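Local coordinates for glycosyl hydrolases family 31 family protein (Aspergillus niger, PDB 6DRU) that probably releases alpha-xylose from the non-reducing terminal glucose of xyloglucan oligosaccharides, as a family 31 alpha-xylosidase, at residues A[43-55]-A[231-243]. Sequence-based numbering, arbitrary orientation.
Sequences EISFIYDPPIEGY and LQQRISALTGRAP
The C-terminal end of helix 228-239, which leads from the N-terminal beta-sheet region toward the family 31 TIM barrel, is flanked on one side by the irregular loop 43-55, and Tyr48 and Ile52 bind carbonyls of its last turn. Tyr48 N donates to Leu238 O (2.7 Å), and Ile52 N reaches Ala237 O (2.8 Å) in the carbonyl plane, so two successive carbonyls at the helix end find donors in the loop. Leu238 O also receives a CA-H...O contact from Ile47 CA at 3.1 Å. With CG beside its own backbone N (chi1 -73°), Tyr48 turns its ring edge onto the backbone, bringing CE1 3.3 Å from Thr239 O. Ile52 CD1 lies over one face of that ring, toward its rim, and packs against Gly240 CA, where the chain leaves the helix with positive phi. Glu53 runs back alongside the helix, with CG anti to the backbone N (chi1 153°) and the chain extended beyond, which carries its carboxylate into a salt-bridge network with Arg234 and Arg241. Arg241 NH2 approaches from above the carboxylate plane and makes a salt bridge to Glu53 OE1 (3.0 Å); Arg234 NH1 adds a long one to OE2, and the neutral partner, Gln233 NE2, donates to the syn lone pair of Glu53 OE2 (2.6 Å). The Arg241 guanidinium is held in turn by NE to Ser236 OG (2.8 Å) and NH2 to Gln233 O, which fixes its rotation against the helix. Pro51 CG lies beside Leu238 CD2. Beneath the loop, Ile47 and Leu238 both touch Val219 of strand 216-222, Arg234 pairs with Asp27, and Ile235, Leu238 and Thr239 rest on strand 187-191, seating the helix on the mixed sheet.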
loop_
_atom_site.group_PDB
_atom_site.type_symbol
_atom_site.label_atom_id
_atom_site.label_comp_id
_atom_site.label_asym_id
_atom_site.label_seq_id
_atom_site.Cartn_x
_atom_site.Cartn_y
_atom_site.Cartn_z
ATOM N N GLU A 43 9.050 20.365 5.610
ATOM C CA GLU A 43 7.735 20.403 4.988
ATOM C C GLU A 43 7.563 21.691 4.193
ATOM O O GLU A 43 8.152 22.729 4.509
ATOM C CB GLU A 43 6.636 20.286 6.046
ATOM C CG GLU A 43 6.511 18.908 6.684
ATOM C CD GLU A 43 7.436 18.718 7.872
ATOM O OE1 GLU A 43 8.083 19.704 8.289
ATOM O OE2 GLU A 43 7.514 17.583 8.393
ATOM N N ILE A 44 6.736 21.620 3.155
ATOM C CA ILE A 44 6.485 22.758 2.277
ATOM C C ILE A 44 5.348 23.587 2.858
ATOM O O ILE A 44 4.267 23.063 3.151
ATOM C CB ILE A 44 6.164 22.298 0.843
ATOM C CG1 ILE A 44 7.416 21.750 0.146
ATOM C CG2 ILE A 44 5.551 23.436 0.040
ATOM C CD1 ILE A 44 7.753 20.320 0.478
ATOM N N SER A 45 5.596 24.884 3.027
ATOM C CA SER A 45 4.638 25.811 3.609
ATOM C C SER A 45 4.441 26.980 2.659
ATOM O O SER A 45 5.379 27.406 1.979
ATOM C CB SER A 45 5.105 26.326 4.978
ATOM O OG SER A 45 4.186 27.264 5.512
ATOM N N PHE A 46 3.212 27.483 2.604
ATOM C CA PHE A 46 2.856 28.577 1.714
ATOM C C PHE A 46 2.540 29.860 2.469
ATOM O O PHE A 46 2.118 30.843 1.850
ATOM C CB PHE A 46 1.675 28.169 0.831
ATOM C CG PHE A 46 1.967 26.990 -0.055
ATOM C CD1 PHE A 46 2.615 27.161 -1.268
ATOM C CD2 PHE A 46 1.603 25.708 0.331
ATOM C CE1 PHE A 46 2.891 26.076 -2.085
ATOM C CE2 PHE A 46 1.875 24.619 -0.481
ATOM C CZ PHE A 46 2.520 24.803 -1.689
ATOM N N ILE A 47 2.736 29.879 3.784
ATOM C CA ILE A 47 2.469 31.058 4.597
ATOM C C ILE A 47 3.789 31.632 5.094
ATOM O O ILE A 47 4.792 30.922 5.225
ATOM C CB ILE A 47 1.526 30.746 5.779
ATOM C CG1 ILE A 47 2.199 29.792 6.764
ATOM C CG2 ILE A 47 0.214 30.164 5.274
ATOM C CD1 ILE A 47 1.465 29.663 8.080
ATOM N N TYR A 48 3.780 32.934 5.366
ATOM C CA TYR A 48 4.963 33.647 5.826
ATOM C C TYR A 48 5.067 33.576 7.344
ATOM O O TYR A 48 4.069 33.721 8.054
ATOM C CB TYR A 48 4.918 35.110 5.377
ATOM C CG TYR A 48 5.162 35.316 3.897
ATOM C CD1 TYR A 48 4.144 35.131 2.972
ATOM C CD2 TYR A 48 6.410 35.703 3.428
ATOM C CE1 TYR A 48 4.364 35.318 1.620
ATOM C CE2 TYR A 48 6.640 35.894 2.078
ATOM C CZ TYR A 48 5.614 35.700 1.178
ATOM O OH TYR A 48 5.838 35.889 -0.167
ATOM N N ASP A 49 6.284 33.361 7.835
ATOM C CA ASP A 49 6.562 33.363 9.271
ATOM C C ASP A 49 7.769 34.254 9.531
ATOM O O ASP A 49 8.901 33.876 9.164
ATOM C CB ASP A 49 6.804 31.952 9.798
ATOM C CG ASP A 49 6.887 31.904 11.311
ATOM O OD1 ASP A 49 6.554 32.920 11.958
ATOM O OD2 ASP A 49 7.282 30.849 11.855
ATOM N N PRO A 50 7.588 35.434 10.145
ATOM C CA PRO A 50 6.290 35.945 10.593
ATOM C C PRO A 50 5.462 36.455 9.422
ATOM O O PRO A 50 6.019 36.634 8.339
ATOM C CB PRO A 50 6.677 37.086 11.535
ATOM C CG PRO A 50 7.951 37.600 10.965
ATOM C CD PRO A 50 8.673 36.399 10.400
ATOM N N PRO A 51 4.159 36.655 9.621
ATOM C CA PRO A 51 3.336 37.216 8.546
ATOM C C PRO A 51 3.901 38.539 8.055
ATOM O O PRO A 51 4.573 39.265 8.794
ATOM C CB PRO A 51 1.965 37.400 9.208
ATOM C CG PRO A 51 1.936 36.371 10.283
ATOM C CD PRO A 51 3.349 36.267 10.791
ATOM N N ILE A 52 3.626 38.838 6.781
ATOM C CA ILE A 52 4.093 40.076 6.157
ATOM C C ILE A 52 3.701 41.283 6.994
ATOM O O ILE A 52 4.402 42.303 7.007
ATOM C CB ILE A 52 3.537 40.179 4.718
ATOM C CG1 ILE A 52 4.227 39.170 3.800
ATOM C CG2 ILE A 52 3.703 41.581 4.156
ATOM C CD1 ILE A 52 3.480 38.927 2.510
ATOM N N GLU A 53 2.605 41.172 7.736
ATOM C CA GLU A 53 2.072 42.273 8.520
ATOM C C GLU A 53 1.343 41.686 9.719
ATOM O O GLU A 53 0.466 40.834 9.554
ATOM C CB GLU A 53 1.142 43.125 7.653
ATOM C CG GLU A 53 0.053 43.876 8.376
ATOM C CD GLU A 53 -0.896 44.539 7.400
ATOM O OE1 GLU A 53 -0.411 45.127 6.410
ATOM O OE2 GLU A 53 -2.125 44.458 7.611
ATOM N N GLY A 54 1.726 42.119 10.914
ATOM C CA GLY A 54 1.134 41.572 12.121
ATOM C C GLY A 54 1.768 42.179 13.353
ATOM O O GLY A 54 2.610 43.080 13.272
ATOM N N TYR A 55 1.339 41.666 14.507
ATOM C CA TYR A 55 1.805 42.158 15.797
ATOM C C TYR A 55 3.213 41.692 16.144
ATOM O O TYR A 55 3.800 42.218 17.096
ATOM C CB TYR A 55 0.849 41.707 16.906
ATOM C CG TYR A 55 1.017 40.250 17.283
ATOM C CD1 TYR A 55 0.409 39.248 16.541
ATOM C CD2 TYR A 55 1.793 39.877 18.376
ATOM C CE1 TYR A 55 0.565 37.914 16.878
ATOM C CE2 TYR A 55 1.956 38.548 18.717
ATOM C CZ TYR A 55 1.339 37.572 17.966
ATOM O OH TYR A 55 1.498 36.248 18.306
ATOM N N LEU A 231 -10.498 40.582 5.778
ATOM C CA LEU A 231 -10.152 39.179 5.566
ATOM C C LEU A 231 -9.103 39.033 4.471
ATOM O O LEU A 231 -8.111 38.313 4.637
ATOM C CB LEU A 231 -11.405 38.372 5.225
ATOM C CG LEU A 231 -12.334 38.015 6.384
ATOM C CD1 LEU A 231 -13.557 37.271 5.876
ATOM C CD2 LEU A 231 -11.593 37.178 7.415
ATOM N N GLN A 232 -9.298 39.723 3.344
ATOM C CA GLN A 232 -8.305 39.684 2.276
ATOM C C GLN A 232 -7.008 40.366 2.691
ATOM O O GLN A 232 -5.933 39.993 2.209
ATOM C CB GLN A 232 -8.865 40.329 1.008
ATOM C CG GLN A 232 -9.954 39.513 0.335
ATOM C CD GLN A 232 -9.457 38.159 -0.133
ATOM O OE1 GLN A 232 -8.375 38.048 -0.710
ATOM N NE2 GLN A 232 -10.247 37.121 0.115
ATOM N N GLN A 233 -7.086 41.365 3.573
ATOM C CA GLN A 233 -5.868 41.974 4.098
ATOM C C GLN A 233 -5.076 40.975 4.931
ATOM O O GLN A 233 -3.840 40.964 4.890
ATOM C CB GLN A 233 -6.211 43.208 4.931
ATOM C CG GLN A 233 -5.104 44.251 4.992
ATOM C CD GLN A 233 -5.344 45.284 6.076
ATOM O OE1 GLN A 233 -6.465 45.756 6.263
ATOM N NE2 GLN A 233 -4.287 45.646 6.792
ATOM N N ARG A 234 -5.774 40.126 5.690
ATOM C CA ARG A 234 -5.106 39.125 6.514
ATOM C C ARG A 234 -4.588 37.960 5.679
ATOM O O ARG A 234 -3.490 37.453 5.936
ATOM C CB ARG A 234 -6.061 38.621 7.594
ATOM C CG ARG A 234 -6.656 39.716 8.463
ATOM C CD ARG A 234 -5.674 40.194 9.518
ATOM N NE ARG A 234 -6.268 41.192 10.403
ATOM C CZ ARG A 234 -6.118 42.504 10.258
ATOM N NH1 ARG A 234 -5.391 42.985 9.259
ATOM N NH2 ARG A 234 -6.694 43.338 11.113
ATOM N N ILE A 235 -5.363 37.522 4.683
ATOM C CA ILE A 235 -4.939 36.412 3.836
ATOM C C ILE A 235 -3.669 36.781 3.081
ATOM O O ILE A 235 -2.717 35.994 3.006
ATOM C CB ILE A 235 -6.070 36.006 2.873
ATOM C CG1 ILE A 235 -7.252 35.417 3.645
ATOM C CG2 ILE A 235 -5.565 35.013 1.836
ATOM C CD1 ILE A 235 -8.496 35.226 2.800
ATOM N N SER A 236 -3.635 37.988 2.512
ATOM C CA SER A 236 -2.458 38.429 1.771
ATOM C C SER A 236 -1.255 38.609 2.686
ATOM O O SER A 236 -0.119 38.357 2.269
ATOM C CB SER A 236 -2.762 39.729 1.027
ATOM O OG SER A 236 -3.190 40.742 1.921
ATOM N N ALA A 237 -1.475 39.045 3.928
ATOM C CA ALA A 237 -0.377 39.131 4.883
ATOM C C ALA A 237 0.150 37.758 5.273
ATOM O O ALA A 237 1.304 37.646 5.699
ATOM C CB ALA A 237 -0.817 39.891 6.132
ATOM N N LEU A 238 -0.666 36.715 5.136
ATOM C CA LEU A 238 -0.232 35.363 5.455
ATOM C C LEU A 238 0.442 34.677 4.276
ATOM O O LEU A 238 1.454 33.994 4.457
ATOM C CB LEU A 238 -1.424 34.522 5.917
ATOM C CG LEU A 238 -1.924 34.766 7.339
ATOM C CD1 LEU A 238 -3.322 34.200 7.510
ATOM C CD2 LEU A 238 -0.969 34.161 8.352
ATOM N N THR A 239 -0.086 34.860 3.066
ATOM C CA THR A 239 0.346 34.080 1.915
ATOM C C THR A 239 1.065 34.889 0.845
ATOM O O THR A 239 1.675 34.291 -0.047
ATOM C CB THR A 239 -0.861 33.375 1.281
ATOM O OG1 THR A 239 -1.773 34.355 0.776
ATOM C CG2 THR A 239 -1.571 32.532 2.323
ATOM N N GLY A 240 1.018 36.218 0.903
ATOM C CA GLY A 240 1.746 37.014 -0.065
ATOM C C GLY A 240 1.035 38.264 -0.543
ATOM O O GLY A 240 -0.155 38.236 -0.873
ATOM N N ARG A 241 1.768 39.374 -0.577
ATOM C CA ARG A 241 1.281 40.634 -1.118
ATOM C C ARG A 241 1.779 40.789 -2.548
ATOM O O ARG A 241 2.986 40.703 -2.802
ATOM C CB ARG A 241 1.746 41.814 -0.262
ATOM C CG ARG A 241 1.049 41.926 1.083
ATOM C CD ARG A 241 -0.312 42.592 0.949
ATOM N NE ARG A 241 -1.065 42.545 2.199
ATOM C CZ ARG A 241 -0.780 43.281 3.269
ATOM N NH1 ARG A 241 0.247 44.120 3.243
ATOM N NH2 ARG A 241 -1.519 43.176 4.366
ATOM N N ALA A 242 0.851 41.006 -3.476
ATOM C CA ALA A 242 1.208 41.056 -4.882
ATOM C C ALA A 242 2.138 42.236 -5.164
ATOM O O ALA A 242 2.083 43.262 -4.480
ATOM C CB ALA A 242 -0.042 41.167 -5.748
ATOM N N PRO A 243 2.998 42.114 -6.163
ATOM C CA PRO A 243 3.852 43.232 -6.569
ATOM C C PRO A 243 3.083 44.207 -7.455
ATOM O O PRO A 243 1.926 43.990 -7.808
ATOM C CB PRO A 243 4.974 42.540 -7.340
ATOM C CG PRO A 243 4.321 41.325 -7.908
ATOM C CD PRO A 243 3.316 40.876 -6.894
#